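Local coordinates for protein Rho guanine nucleotide exchange factor 12 (Homo sapiens, PDB 1TXD) that acts as a guanine nucleotide exchange factor for the GTPase RhoA, its DH and PH domains making up the fragment described here, at residues I98-E103 with P191-K196; D104-F109 with K198-H203; Q228-T233 with D292-R297; E245-L250 with S314-L319. The protein carries 1 engineered substitution. One frame throughout, in Å; residues are numbered along the deposited sequence.

Contact 1: residues I98-E103 with P191-K196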
loop_
_atom_site.group_PDB
_atom_site.type_symbol
_atom_site.label_atom_id
_atom_site.label_comp_id
_atom_site.label_asym_id
_atom_site.label_seq_id
_atom_site.Cartn_x
_atom_site.Cartn_y
_atom_site.Cartn_z
ATOM N N ILE A 98 -23.561 22.250 -16.743
ATOM C CA ILE A 98 -23.424 20.863 -17.118
ATOM C C ILE A 98 -24.779 20.246 -16.892
ATOM O O ILE A 98 -25.413 20.519 -15.873
ATOM C CB ILE A 98 -22.354 20.194 -16.243
ATOM C CG1 ILE A 98 -20.964 20.676 -16.668
ATOM C CG2 ILE A 98 -22.431 18.700 -16.316
ATOM C CD1 ILE A 98 -20.320 21.568 -15.649
ATOM N N ASP A 99 -25.205 19.398 -17.819
ATOM C CA ASP A 99 -26.479 18.713 -17.662
ATOM C C ASP A 99 -26.221 17.355 -17.032
ATOM O O ASP A 99 -25.648 17.305 -15.942
ATOM C CB ASP A 99 -27.251 18.655 -18.993
ATOM C CG ASP A 99 -27.729 20.036 -19.450
ATOM O OD1 ASP A 99 -28.289 20.807 -18.610
ATOM O OD2 ASP A 99 -27.578 20.436 -20.632
ATOM N N GLN A 100 -26.573 16.276 -17.730
ATOM C CA GLN A 100 -26.544 14.922 -17.198
ATOM C C GLN A 100 -25.106 14.457 -17.187
ATOM O O GLN A 100 -24.375 14.782 -18.105
ATOM C CB GLN A 100 -27.333 13.958 -18.095
ATOM C CG GLN A 100 -28.687 14.462 -18.581
ATOM C CD GLN A 100 -29.602 14.810 -17.416
ATOM O OE1 GLN A 100 -29.768 13.999 -16.505
ATOM N NE2 GLN A 100 -30.165 16.013 -17.421
ATOM N N ILE A 101 -24.722 13.699 -16.166
ATOM C CA ILE A 101 -23.336 13.228 -16.007
ATOM C C ILE A 101 -23.180 11.768 -15.544
ATOM O O ILE A 101 -22.101 11.210 -15.637
ATOM C CB ILE A 101 -22.558 14.165 -15.070
ATOM C CG1 ILE A 101 -21.116 14.262 -15.514
ATOM C CG2 ILE A 101 -22.641 13.701 -13.592
ATOM C CD1 ILE A 101 -20.207 14.711 -14.452
ATOM N N GLY A 102 -24.255 11.148 -15.069
ATOM C CA GLY A 102 -24.198 9.788 -14.570
ATOM C C GLY A 102 -23.506 8.869 -15.557
ATOM O O GLY A 102 -22.658 8.068 -15.176
ATOM N N GLU A 103 -23.846 9.007 -16.833
ATOM C CA GLU A 103 -23.376 8.085 -17.841
ATOM C C GLU A 103 -21.874 8.247 -18.046
ATOM O O GLU A 103 -21.167 7.270 -18.263
ATOM C CB GLU A 103 -24.143 8.286 -19.163
ATOM C CG GLU A 103 -24.143 7.064 -20.069
ATOM C CD GLU A 103 -24.841 5.852 -19.453
ATOM O OE1 GLU A 103 -26.053 5.956 -19.120
ATOM O OE2 GLU A 103 -24.186 4.794 -19.312
ATOM N N PRO A 191 -34.470 10.510 -10.621
ATOM C CA PRO A 191 -34.014 9.208 -10.109
ATOM C C PRO A 191 -33.094 8.408 -11.030
ATOM O O PRO A 191 -32.232 7.708 -10.515
ATOM C CB PRO A 191 -35.327 8.435 -9.898
ATOM C CG PRO A 191 -36.369 9.460 -9.869
ATOM C CD PRO A 191 -35.932 10.527 -10.818
ATOM N N THR A 192 -33.299 8.483 -12.342
ATOM C CA THR A 192 -32.534 7.674 -13.297
ATOM C C THR A 192 -31.095 8.181 -13.358
ATOM O O THR A 192 -30.140 7.395 -13.474
ATOM C CB THR A 192 -33.242 7.706 -14.692
ATOM O OG1 THR A 192 -34.550 7.130 -14.582
ATOM C CG2 THR A 192 -32.561 6.804 -15.702
ATOM N N GLU A 193 -30.946 9.499 -13.243
ATOM C CA GLU A 193 -29.638 10.132 -13.238
ATOM C C GLU A 193 -28.921 9.864 -11.924
ATOM O O GLU A 193 -27.729 9.510 -11.934
ATOM C CB GLU A 193 -29.753 11.631 -13.494
ATOM C CG GLU A 193 -28.514 12.448 -13.173
ATOM C CD GLU A 193 -27.413 12.298 -14.199
ATOM O OE1 GLU A 193 -26.425 13.046 -14.079
ATOM O OE2 GLU A 193 -27.539 11.454 -15.122
ATOM N N ARG A 194 -29.643 10.014 -10.815
ATOM C CA ARG A 194 -29.092 9.771 -9.488
ATOM C C ARG A 194 -28.658 8.328 -9.298
ATOM O O ARG A 194 -27.607 8.079 -8.710
ATOM C CB ARG A 194 -30.069 10.147 -8.376
ATOM C CG ARG A 194 -29.596 9.807 -6.942
ATOM C CD ARG A 194 -30.728 9.505 -5.951
ATOM N NE ARG A 194 -31.236 10.733 -5.353
ATOM C CZ ARG A 194 -32.499 11.195 -5.454
ATOM N NH1 ARG A 194 -33.454 10.536 -6.130
ATOM N NH2 ARG A 194 -32.821 12.339 -4.853
ATOM N N GLU A 195 -29.451 7.382 -9.788
ATOM C CA GLU A 195 -29.077 5.970 -9.663
ATOM C C GLU A 195 -27.723 5.639 -10.313
ATOM O O GLU A 195 -27.004 4.801 -9.824
ATOM C CB GLU A 195 -30.154 5.045 -10.234
ATOM C CG GLU A 195 -30.451 3.807 -9.380
ATOM C CD GLU A 195 -30.258 4.027 -7.875
ATOM O OE1 GLU A 195 -31.052 4.757 -7.247
ATOM O OE2 GLU A 195 -29.283 3.478 -7.320
ATOM N N LYS A 196 -27.433 6.295 -11.427
ATOM C CA LYS A 196 -26.210 6.106 -12.162
ATOM C C LYS A 196 -25.032 6.678 -11.385
ATOM O O LYS A 196 -23.942 6.060 -11.323
ATOM C CB LYS A 196 -26.296 6.810 -13.509
ATOM C CG LYS A 196 -27.161 6.089 -14.512
ATOM C CD LYS A 196 -27.596 7.034 -15.621
ATOM C CE LYS A 196 -28.713 6.413 -16.465
ATOM N NZ LYS A 196 -28.498 6.670 -17.912
HETATM O O HOH W 1 -26.400 10.465 -17.516
#
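The carboxylate of Glu193 reaches over to the start of helix 102-109 and takes two backbone N-H groups on one oxygen. Glu193 OE1 accepts from Ile101 N at 2.8 Å, nearly straight at 171°, and from Gly102 N at 3.0 Å, the latter donor farther out of the carboxylate plane; both on the syn side. Glu193 OE2 takes a water that accepts from Glu103 N, so three successive amides are served, the third through water. Glu193 CG lies anti to the backbone N (chi1 165°), and a chi2 bend (75°) turns the carboxylate onto the helix start. In this helical DH domain the N-cap residue is Ile101, and a carboxylate from far along the chain meets the N-H groups that open the helix, where the dipole probably favours its charge. Shortening Glu193 to alanine removes the acceptor, and the Ile101 and Gly102 amides would probably lose their tie to helix 191-230. One turn on, Lys196 CB lies 3.8 Å from Gly102 CA, too close for any side chain on the glycine. Lys196 NZ continues to Glu103 OE1, a 2.8 Å salt bridge. Farther out, Gln100 OE1 accepts from Trp190 NE1, and Ile101 packs on Ile29 and Phe33.

Contact 2: residues D104-F109 with K198-H203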
loop_
_atom_site.group_PDB
_atom_site.type_symbol
_atom_site.label_atom_id
_atom_site.label_comp_id
_atom_site.label_asym_id
_atom_site.label_seq_id
_atom_site.Cartn_x
_atom_site.Cartn_y
_atom_site.Cartn_z
ATOM N N ASP A 104 -21.400 9.486 -17.954
ATOM C CA ASP A 104 -19.971 9.763 -18.056
ATOM C C ASP A 104 -19.231 9.141 -16.871
ATOM O O ASP A 104 -18.240 8.496 -17.041
ATOM C CB ASP A 104 -19.705 11.259 -18.125
ATOM C CG ASP A 104 -20.497 11.919 -19.195
ATOM O OD1 ASP A 104 -20.361 11.516 -20.367
ATOM O OD2 ASP A 104 -21.312 12.828 -18.942
ATOM N N LEU A 105 -19.779 9.305 -15.684
ATOM C CA LEU A 105 -19.216 8.708 -14.487
ATOM C C LEU A 105 -19.155 7.199 -14.581
ATOM O O LEU A 105 -18.210 6.580 -14.098
ATOM C CB LEU A 105 -20.029 9.121 -13.273
ATOM C CG LEU A 105 -20.041 10.617 -12.961
ATOM C CD1 LEU A 105 -20.951 10.812 -11.806
ATOM C CD2 LEU A 105 -18.672 11.142 -12.624
ATOM N N LEU A 106 -20.143 6.615 -15.236
ATOM C CA LEU A 106 -20.152 5.189 -15.480
ATOM C C LEU A 106 -19.104 4.747 -16.513
ATOM O O LEU A 106 -18.526 3.682 -16.373
ATOM C CB LEU A 106 -21.563 4.717 -15.887
ATOM C CG LEU A 106 -22.518 4.575 -14.695
ATOM C CD1 LEU A 106 -23.921 4.021 -15.134
ATOM C CD2 LEU A 106 -21.925 3.712 -13.568
ATOM N N THR A 107 -18.864 5.556 -17.535
ATOM C CA THR A 107 -17.752 5.335 -18.470
ATOM C C THR A 107 -16.354 5.455 -17.817
ATOM O O THR A 107 -15.424 4.693 -18.166
ATOM C CB THR A 107 -17.891 6.332 -19.654
ATOM O OG1 THR A 107 -19.112 6.055 -20.348
ATOM C CG2 THR A 107 -16.843 6.082 -20.715
ATOM N N TRP A 108 -16.205 6.406 -16.880
ATOM C CA TRP A 108 -14.939 6.688 -16.241
ATOM C C TRP A 108 -14.585 5.641 -15.183
ATOM O O TRP A 108 -13.416 5.249 -15.063
ATOM C CB TRP A 108 -14.939 8.090 -15.603
ATOM C CG TRP A 108 -15.195 9.163 -16.568
ATOM C CD1 TRP A 108 -15.002 9.100 -17.906
ATOM C CD2 TRP A 108 -15.693 10.485 -16.299
ATOM N NE1 TRP A 108 -15.365 10.285 -18.496
ATOM C CE2 TRP A 108 -15.776 11.158 -17.533
ATOM C CE3 TRP A 108 -16.063 11.171 -15.145
ATOM C CZ2 TRP A 108 -16.232 12.480 -17.651
ATOM C CZ3 TRP A 108 -16.520 12.481 -15.260
ATOM C CH2 TRP A 108 -16.597 13.122 -16.509
ATOM N N PHE A 109 -15.602 5.155 -14.472
ATOM C CA PHE A 109 -15.404 4.411 -13.233
ATOM C C PHE A 109 -16.069 3.048 -13.153
ATOM O O PHE A 109 -16.106 2.443 -12.067
ATOM C CB PHE A 109 -15.891 5.279 -12.044
ATOM C CG PHE A 109 -15.151 6.575 -11.902
ATOM C CD1 PHE A 109 -13.766 6.584 -11.770
ATOM C CD2 PHE A 109 -15.834 7.796 -11.884
ATOM C CE1 PHE A 109 -13.084 7.765 -11.644
ATOM C CE2 PHE A 109 -15.165 8.973 -11.764
ATOM C CZ PHE A 109 -13.776 8.972 -11.625
ATOM N N LYS A 198 -24.832 7.176 -8.137
ATOM C CA LYS A 198 -24.570 6.308 -6.978
ATOM C C LYS A 198 -23.946 4.966 -7.360
ATOM O O LYS A 198 -23.195 4.399 -6.564
ATOM C CB LYS A 198 -25.832 6.055 -6.162
ATOM C CG LYS A 198 -26.263 7.258 -5.357
ATOM C CD LYS A 198 -27.580 7.015 -4.611
ATOM C CE LYS A 198 -27.371 6.302 -3.266
ATOM N NZ LYS A 198 -28.655 6.305 -2.471
ATOM N N LYS A 199 -24.254 4.460 -8.558
ATOM C CA LYS A 199 -23.662 3.208 -9.022
ATOM C C LYS A 199 -22.138 3.410 -9.249
ATOM O O LYS A 199 -21.332 2.624 -8.765
ATOM C CB LYS A 199 -24.374 2.699 -10.290
ATOM C CG LYS A 199 -23.725 1.470 -11.007
ATOM C CD LYS A 199 -24.772 0.672 -11.801
ATOM C CE LYS A 199 -24.259 0.111 -13.151
ATOM N NZ LYS A 199 -22.958 -0.594 -13.033
ATOM N N ALA A 200 -21.784 4.476 -9.972
ATOM C CA ALA A 200 -20.409 4.897 -10.183
ATOM C C ALA A 200 -19.682 5.142 -8.867
ATOM O O ALA A 200 -18.543 4.754 -8.714
ATOM C CB ALA A 200 -20.366 6.159 -11.065
ATOM N N ALA A 201 -20.367 5.741 -7.897
ATOM C CA ALA A 201 -19.788 5.946 -6.576
ATOM C C ALA A 201 -19.414 4.614 -5.933
ATOM O O ALA A 201 -18.331 4.509 -5.375
ATOM C CB ALA A 201 -20.756 6.732 -5.661
ATOM N N ASP A 202 -20.310 3.613 -6.006
ATOM C CA ASP A 202 -20.020 2.282 -5.463
ATOM C C ASP A 202 -18.868 1.581 -6.184
ATOM O O ASP A 202 -18.052 0.952 -5.535
ATOM C CB ASP A 202 -21.236 1.355 -5.494
ATOM C CG ASP A 202 -22.278 1.736 -4.494
ATOM O OD1 ASP A 202 -22.008 2.593 -3.612
ATOM O OD2 ASP A 202 -23.416 1.231 -4.526
ATOM N N HIS A 203 -18.825 1.680 -7.509
ATOM C CA HIS A 203 -17.648 1.244 -8.265
ATOM C C HIS A 203 -16.390 1.938 -7.742
ATOM O O HIS A 203 -15.375 1.277 -7.529
ATOM C CB HIS A 203 -17.807 1.477 -9.766
ATOM C CG HIS A 203 -18.690 0.474 -10.453
ATOM N ND1 HIS A 203 -18.325 -0.845 -10.643
ATOM C CD2 HIS A 203 -19.911 0.609 -11.031
ATOM C CE1 HIS A 203 -19.295 -1.484 -11.279
ATOM N NE2 HIS A 203 -20.266 -0.623 -11.534
#
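Lys199 meets Leu106 with the part of its chain near the backbone: Lys199 CG lies 3.9 Å from Leu106 CD2. Farther along, the chain bends at chi3 and chi4 and brings NZ back to the edge of the His203 ring, in whose plane it lies; the bond to His203 NE2 is weak. At Ala200 the backbones are nearest, its CA facing that of Leu106. Its methyl points toward helix 102-109 and touches both leucines there, with Ala200 CB 3.7 Å from Leu105 CB and 3.8 Å from Leu106 CD2. Leu106 holds CG anti to its own carbonyl carbon (chi1 -78°), and an extended chi2 sends CD1 straight on and leaves the CD2 branch to turn onto the alanine and its backbone N. The axes of segments 104-109 and 198-203 run in nearly the same direction, 17° apart, and approach to 8.7 Å, a spacing consistent with the small alanine side chain between them. This is helix-on-helix packing inside the helical bundle of the DH domain, where Leu181 of helix 169-186 also packs on Ala200. Ala201 turns away from helix 102-109 and rests on Leu181 and Asp182 instead. One turn beyond Ala200, His203 CB comes within 3.0 Å of Phe109 O at the last residue of helix 102-109, a tight approach, and Leu106 CD2 lies obliquely to the imidazole at 4.5 Å from His203 CD2. The ring's other nitrogen, ND1, makes a weak hydrogen bond with Glu114. Phe109 CB is directed toward helix 191-230, but its ring swings off to meet Tyr177.

Contact 3: residues Q228-T233 with D292-R297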
loop_
_atom_site.group_PDB
_atom_site.type_symbol
_atom_site.label_atom_id
_atom_site.label_comp_id
_atom_site.label_asym_id
_atom_site.label_seq_id
_atom_site.Cartn_x
_atom_site.Cartn_y
_atom_site.Cartn_z
ATOM N N GLN A 228 14.438 -9.798 5.542
ATOM C CA GLN A 228 15.366 -10.665 4.796
ATOM C C GLN A 228 16.708 -10.013 4.555
ATOM O O GLN A 228 17.727 -10.705 4.411
ATOM C CB GLN A 228 14.776 -11.102 3.440
ATOM C CG GLN A 228 15.686 -12.063 2.585
ATOM C CD GLN A 228 15.989 -13.412 3.280
ATOM O OE1 GLN A 228 15.534 -13.667 4.394
ATOM N NE2 GLN A 228 16.761 -14.260 2.616
ATOM N N ARG A 229 16.720 -8.687 4.509
ATOM C CA ARG A 229 17.968 -7.944 4.275
ATOM C C ARG A 229 18.795 -7.915 5.559
ATOM O O ARG A 229 19.983 -8.180 5.539
ATOM C CB ARG A 229 17.655 -6.519 3.797
ATOM C CG ARG A 229 18.810 -5.772 3.157
ATOM C CD ARG A 229 18.477 -4.308 2.804
ATOM N NE ARG A 229 17.696 -3.653 3.857
ATOM C CZ ARG A 229 18.180 -3.236 5.033
ATOM N NH1 ARG A 229 19.471 -3.364 5.337
ATOM N NH2 ARG A 229 17.362 -2.676 5.921
ATOM N N ARG A 230 18.133 -7.632 6.677
ATOM C CA ARG A 230 18.789 -7.525 7.990
ATOM C C ARG A 230 19.205 -8.890 8.607
ATOM O O ARG A 230 19.961 -8.942 9.578
ATOM C CB ARG A 230 17.872 -6.736 8.947
ATOM C CG ARG A 230 17.552 -5.310 8.429
ATOM C CD ARG A 230 16.931 -4.377 9.460
ATOM N NE ARG A 230 15.654 -4.893 9.966
ATOM C CZ ARG A 230 15.186 -4.729 11.208
ATOM N NH1 ARG A 230 15.881 -4.061 12.123
ATOM N NH2 ARG A 230 14.008 -5.245 11.545
ATOM N N LEU A 231 18.711 -9.978 8.014
ATOM C CA LEU A 231 19.002 -11.349 8.443
ATOM C C LEU A 231 20.506 -11.640 8.438
ATOM O O LEU A 231 21.182 -11.449 7.428
ATOM C CB LEU A 231 18.252 -12.343 7.529
ATOM C CG LEU A 231 18.122 -13.828 7.907
ATOM C CD1 LEU A 231 17.008 -14.037 8.944
ATOM C CD2 LEU A 231 17.889 -14.710 6.660
ATOM N N ASP A 232 21.007 -12.119 9.578
ATOM C CA ASP A 232 22.439 -12.346 9.809
ATOM C C ASP A 232 22.717 -13.827 10.111
ATOM O O ASP A 232 22.547 -14.283 11.245
ATOM C CB ASP A 232 22.934 -11.461 10.971
ATOM C CG ASP A 232 24.413 -11.668 11.299
ATOM O OD1 ASP A 232 25.131 -12.310 10.504
ATOM O OD2 ASP A 232 24.946 -11.204 12.330
ATOM N N THR A 233 23.149 -14.561 9.085
ATOM C CA THR A 233 23.604 -15.944 9.237
ATOM C C THR A 233 25.141 -15.985 9.304
ATOM O O THR A 233 25.801 -16.433 8.362
ATOM C CB THR A 233 23.082 -16.835 8.070
ATOM O OG1 THR A 233 23.482 -16.293 6.805
ATOM C CG2 THR A 233 21.580 -16.826 8.001
ATOM N N ASP A 292 21.135 -3.360 14.548
ATOM C CA ASP A 292 20.400 -3.375 13.277
ATOM C C ASP A 292 19.994 -4.789 12.833
ATOM O O ASP A 292 18.941 -4.972 12.227
ATOM C CB ASP A 292 21.233 -2.719 12.162
ATOM C CG ASP A 292 21.332 -1.207 12.306
ATOM O OD1 ASP A 292 20.487 -0.607 13.005
ATOM O OD2 ASP A 292 22.226 -0.531 11.749
ATOM N N ARG A 293 20.829 -5.776 13.141
ATOM C CA ARG A 293 20.704 -7.107 12.553
ATOM C C ARG A 293 19.569 -7.929 13.161
ATOM O O ARG A 293 18.973 -7.562 14.175
ATOM C CB ARG A 293 22.023 -7.883 12.695
ATOM C CG ARG A 293 23.266 -7.179 12.161
ATOM C CD ARG A 293 24.574 -7.743 12.721
ATOM N NE ARG A 293 25.694 -6.813 12.575
ATOM C CZ ARG A 293 26.891 -6.970 13.138
ATOM N NH1 ARG A 293 27.161 -8.028 13.906
ATOM N NH2 ARG A 293 27.832 -6.065 12.936
ATOM N N LEU A 294 19.286 -9.049 12.506
ATOM C CA LEU A 294 18.336 -10.044 12.980
ATOM C C LEU A 294 19.012 -11.398 12.826
ATOM O O LEU A 294 19.142 -11.903 11.708
ATOM C CB LEU A 294 17.049 -10.024 12.148
ATOM C CG LEU A 294 16.142 -8.800 12.261
ATOM C CD1 LEU A 294 14.951 -8.974 11.318
ATOM C CD2 LEU A 294 15.685 -8.547 13.700
ATOM N N VAL A 295 19.420 -11.993 13.947
ATOM C CA VAL A 295 20.356 -13.116 13.917
ATOM C C VAL A 295 19.655 -14.473 13.882
ATOM O O VAL A 295 18.724 -14.723 14.639
ATOM C CB VAL A 295 21.340 -13.078 15.101
ATOM C CG1 VAL A 295 22.642 -13.769 14.718
ATOM C CG2 VAL A 295 21.616 -11.640 15.549
ATOM N N LEU A 296 20.109 -15.326 12.966
ATOM C CA LEU A 296 19.691 -16.714 12.884
ATOM C C LEU A 296 20.815 -17.597 13.455
ATOM O O LEU A 296 21.825 -17.833 12.782
ATOM C CB LEU A 296 19.398 -17.089 11.431
ATOM C CG LEU A 296 18.562 -18.356 11.211
ATOM C CD1 LEU A 296 17.107 -18.139 11.614
ATOM C CD2 LEU A 296 18.658 -18.835 9.761
ATOM N N ARG A 297 20.637 -18.053 14.701
ATOM C CA ARG A 297 21.628 -18.883 15.409
ATOM C C ARG A 297 20.986 -19.801 16.474
ATOM O O ARG A 297 19.759 -19.870 16.585
ATOM C CB ARG A 297 22.702 -17.985 16.041
ATOM C CG ARG A 297 22.166 -16.961 17.033
ATOM C CD ARG A 297 23.216 -16.439 17.994
ATOM N NE ARG A 297 23.061 -17.008 19.331
ATOM C CZ ARG A 297 23.994 -16.988 20.279
ATOM N NH1 ARG A 297 25.178 -16.420 20.063
ATOM N NH2 ARG A 297 23.737 -17.539 21.460
#
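Leu294 O accepts the shortest polar bond here, from Asp232 N at 2.8 Å, and Leu231 CA adds a C-H...O contact to the same oxygen at 3.3 Å. Leu294 N donates to Arg230 O at 3.0 Å, and Leu296 N to Asp232 O at 3.2 Å, nearly straight at 166°. These alternating bonds make a short parallel ladder: as helix 191-230 ends, the chain joins strand 293-295 as an added edge of the PH-domain sheet. Arg230 CG stands anti to the carbonyl carbon (chi1 -59°), and a bend at chi3 brings the guanidinium beside the other strand. Leu294 CG lies over one of its faces near the rim, while NH1 donates a weak bond to Asp292 O. With a serine at this position Leu294 would probably lose the flat group lying over it, and Asp292 O its weak side-chain donor. On the sheet face of Asp232 and Val295, Asp232 OD2 lies 3.5 Å from Arg293 CD; OD1 is hydrogen-bonded to Ser234 OG. The carboxylate and the Arg293 guanidinium stand almost perpendicular, Asp232 OD2 and Arg293 NH1 4.2 Å apart, beyond a salt bridge. The polar hold between these segments is thus mainly backbone to backbone, the opposite charges probably adding little.

Contact 4: residues E245-L250 with S314-L319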
loop_
_atom_site.group_PDB
_atom_site.type_symbol
_atom_site.label_atom_id
_atom_site.label_comp_id
_atom_site.label_asym_id
_atom_site.label_seq_id
_atom_site.Cartn_x
_atom_site.Cartn_y
_atom_site.Cartn_z
ATOM N N GLU A 245 22.527 -26.917 5.379
ATOM C CA GLU A 245 22.594 -26.094 4.161
ATOM C C GLU A 245 21.303 -25.298 3.910
ATOM O O GLU A 245 21.345 -24.164 3.414
ATOM C CB GLU A 245 22.931 -26.961 2.941
ATOM C CG GLU A 245 24.423 -27.110 2.701
ATOM C CD GLU A 245 24.744 -28.015 1.522
ATOM O OE1 GLU A 245 24.060 -27.895 0.484
ATOM O OE2 GLU A 245 25.684 -28.843 1.627
ATOM N N GLU A 246 20.162 -25.903 4.236
ATOM C CA GLU A 246 18.868 -25.220 4.186
ATOM C C GLU A 246 18.929 -23.873 4.909
ATOM O O GLU A 246 18.505 -22.841 4.371
ATOM C CB GLU A 246 17.785 -26.070 4.872
ATOM C CG GLU A 246 17.082 -27.088 3.988
ATOM C CD GLU A 246 16.039 -27.887 4.755
ATOM O OE1 GLU A 246 14.971 -27.319 5.073
ATOM O OE2 GLU A 246 16.287 -29.077 5.046
ATOM N N LEU A 247 19.475 -23.901 6.124
ATOM C CA LEU A 247 19.295 -22.819 7.088
ATOM C C LEU A 247 20.019 -21.523 6.737
ATOM O O LEU A 247 19.447 -20.445 6.887
ATOM C CB LEU A 247 19.695 -23.294 8.486
ATOM C CG LEU A 247 18.829 -24.447 9.026
ATOM C CD1 LEU A 247 19.452 -25.066 10.281
ATOM C CD2 LEU A 247 17.386 -23.991 9.296
ATOM N N ARG A 248 21.262 -21.619 6.273
ATOM C CA ARG A 248 22.059 -20.421 5.978
ATOM C C ARG A 248 21.602 -19.681 4.712
ATOM O O ARG A 248 21.791 -18.470 4.604
ATOM C CB ARG A 248 23.551 -20.768 5.893
ATOM C CG ARG A 248 23.978 -21.377 4.580
ATOM C CD ARG A 248 25.251 -22.186 4.675
ATOM N NE ARG A 248 25.610 -22.771 3.386
ATOM C CZ ARG A 248 26.563 -23.673 3.214
ATOM N NH1 ARG A 248 27.275 -24.108 4.248
ATOM N NH2 ARG A 248 26.808 -24.144 1.996
ATOM N N ASN A 249 21.003 -20.407 3.768
ATOM C CA ASN A 249 20.417 -19.800 2.573
ATOM C C ASN A 249 18.928 -19.458 2.767
ATOM O O ASN A 249 18.187 -19.298 1.798
ATOM C CB ASN A 249 20.600 -20.726 1.363
ATOM C CG ASN A 249 21.924 -20.502 0.650
ATOM O OD1 ASN A 249 22.146 -19.456 0.033
ATOM N ND2 ASN A 249 22.805 -21.490 0.723
ATOM N N LEU A 250 18.496 -19.326 4.022
ATOM C CA LEU A 250 17.082 -19.134 4.335
ATOM C C LEU A 250 16.570 -17.849 3.704
ATOM O O LEU A 250 17.133 -16.770 3.914
ATOM C CB LEU A 250 16.839 -19.081 5.847
ATOM C CG LEU A 250 15.411 -18.706 6.268
ATOM C CD1 LEU A 250 14.457 -19.841 5.961
ATOM C CD2 LEU A 250 15.348 -18.314 7.732
ATOM N N SER A 314 17.367 -25.823 16.575
ATOM C CA SER A 314 17.220 -24.951 15.402
ATOM C C SER A 314 16.367 -23.704 15.692
ATOM O O SER A 314 15.339 -23.799 16.368
ATOM C CB SER A 314 16.596 -25.729 14.236
ATOM O OG SER A 314 16.725 -25.033 13.006
ATOM N N PRO A 315 16.781 -22.539 15.180
ATOM C CA PRO A 315 15.947 -21.322 15.246
ATOM C C PRO A 315 14.825 -21.308 14.207
ATOM O O PRO A 315 13.958 -20.460 14.297
ATOM C CB PRO A 315 16.943 -20.196 14.961
ATOM C CG PRO A 315 17.956 -20.825 14.083
ATOM C CD PRO A 315 18.060 -22.280 14.494
ATOM N N VAL A 316 14.865 -22.223 13.242
ATOM C CA VAL A 316 13.766 -22.441 12.306
ATOM C C VAL A 316 13.038 -23.720 12.690
ATOM O O VAL A 316 13.616 -24.812 12.644
ATOM C CB VAL A 316 14.281 -22.572 10.841
ATOM C CG1 VAL A 316 13.298 -23.358 9.934
ATOM C CG2 VAL A 316 14.552 -21.198 10.263
ATOM N N ILE A 317 11.762 -23.573 13.036
ATOM C CA ILE A 317 10.907 -24.695 13.384
ATOM C C ILE A 317 9.897 -24.964 12.273
ATOM O O ILE A 317 9.016 -24.152 12.022
ATOM C CB ILE A 317 10.159 -24.392 14.702
ATOM C CG1 ILE A 317 11.147 -24.077 15.829
ATOM C CG2 ILE A 317 9.255 -25.552 15.074
ATOM C CD1 ILE A 317 10.601 -23.090 16.858
ATOM N N LYS A 318 10.014 -26.108 11.620
ATOM C CA LYS A 318 9.074 -26.486 10.574
ATOM C C LYS A 318 7.680 -26.728 11.164
ATOM O O LYS A 318 7.505 -27.586 12.021
ATOM C CB LYS A 318 9.578 -27.726 9.840
ATOM C CG LYS A 318 10.955 -27.526 9.192
ATOM C CD LYS A 318 11.113 -28.355 7.925
ATOM C CE LYS A 318 12.341 -27.941 7.115
ATOM N NZ LYS A 318 12.832 -29.048 6.227
ATOM N N LEU A 319 6.696 -25.954 10.711
ATOM C CA LEU A 319 5.319 -26.056 11.216
ATOM C C LEU A 319 4.654 -27.408 10.923
ATOM O O LEU A 319 3.669 -27.774 11.569
ATOM C CB LEU A 319 4.449 -24.925 10.636
ATOM C CG LEU A 319 4.801 -23.500 11.069
ATOM C CD1 LEU A 319 4.019 -22.484 10.247
ATOM C CD2 LEU A 319 4.545 -23.289 12.560
#
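Leu247, on a short, weakly bonded helical turn beside the PH-domain beta sandwich, packs against Val316 on strand 316-318. Its CG is anti to the carbonyl carbon (chi1 -63°), and the two side chains slide past each other in opposite directions, bringing Leu247 CD2 to 3.7 Å from Val316 CB. Both methyls of Leu247 also reach Ser314 OG, the distance from Leu247 CD1 to that oxygen being 3.9 Å. The hydroxyl is engaged elsewhere: Ser314 OG donates to Val316 O at 3.1 Å, which fixes the serine's rotation. Leu250 differs, with CG opposite the backbone N (chi1 173°), and crosses the valine obliquely, Leu250 CD2 lying 3.9 Å from Val316 CG2. Leu247 CD2 sits closest to the valine CB, with both valine methyls just beyond, while Leu250 CD2 meets CG2; Ile283 of strand 283-290 touches both Leu250 and Val316. At the outer edge the contact turns polar. Glu246 runs extended beyond CG and meets Lys318, whose chain is bent at chi2, at about a right angle. Lys318 NZ bonds to Glu246 OE1 at 3.0 Å through the syn lone pair, on the side of the other carboxylate oxygen.

How the contacts relate
From the N terminus, contact 1 closes the first long loop, joining the start of helix 102-109 to the start of helix 191-230 across 87 mostly helical residues. Contact 2 crosses it, pairing the next turns of the same two helices; the centres of the two contacts lie about 10 Å apart, and together they fasten these helices within the DH domain. Helix 191-230 then runs to the PH domain, where its end enters contact 3, whose centre is about 48 Å from that of contact 2. Contact 3 closes a loop through the first PH strands, and contact 4 crosses it, beginning within that loop and ending beyond it. Gln228 and Leu250 link these last two contacts through a probable hydrogen bond.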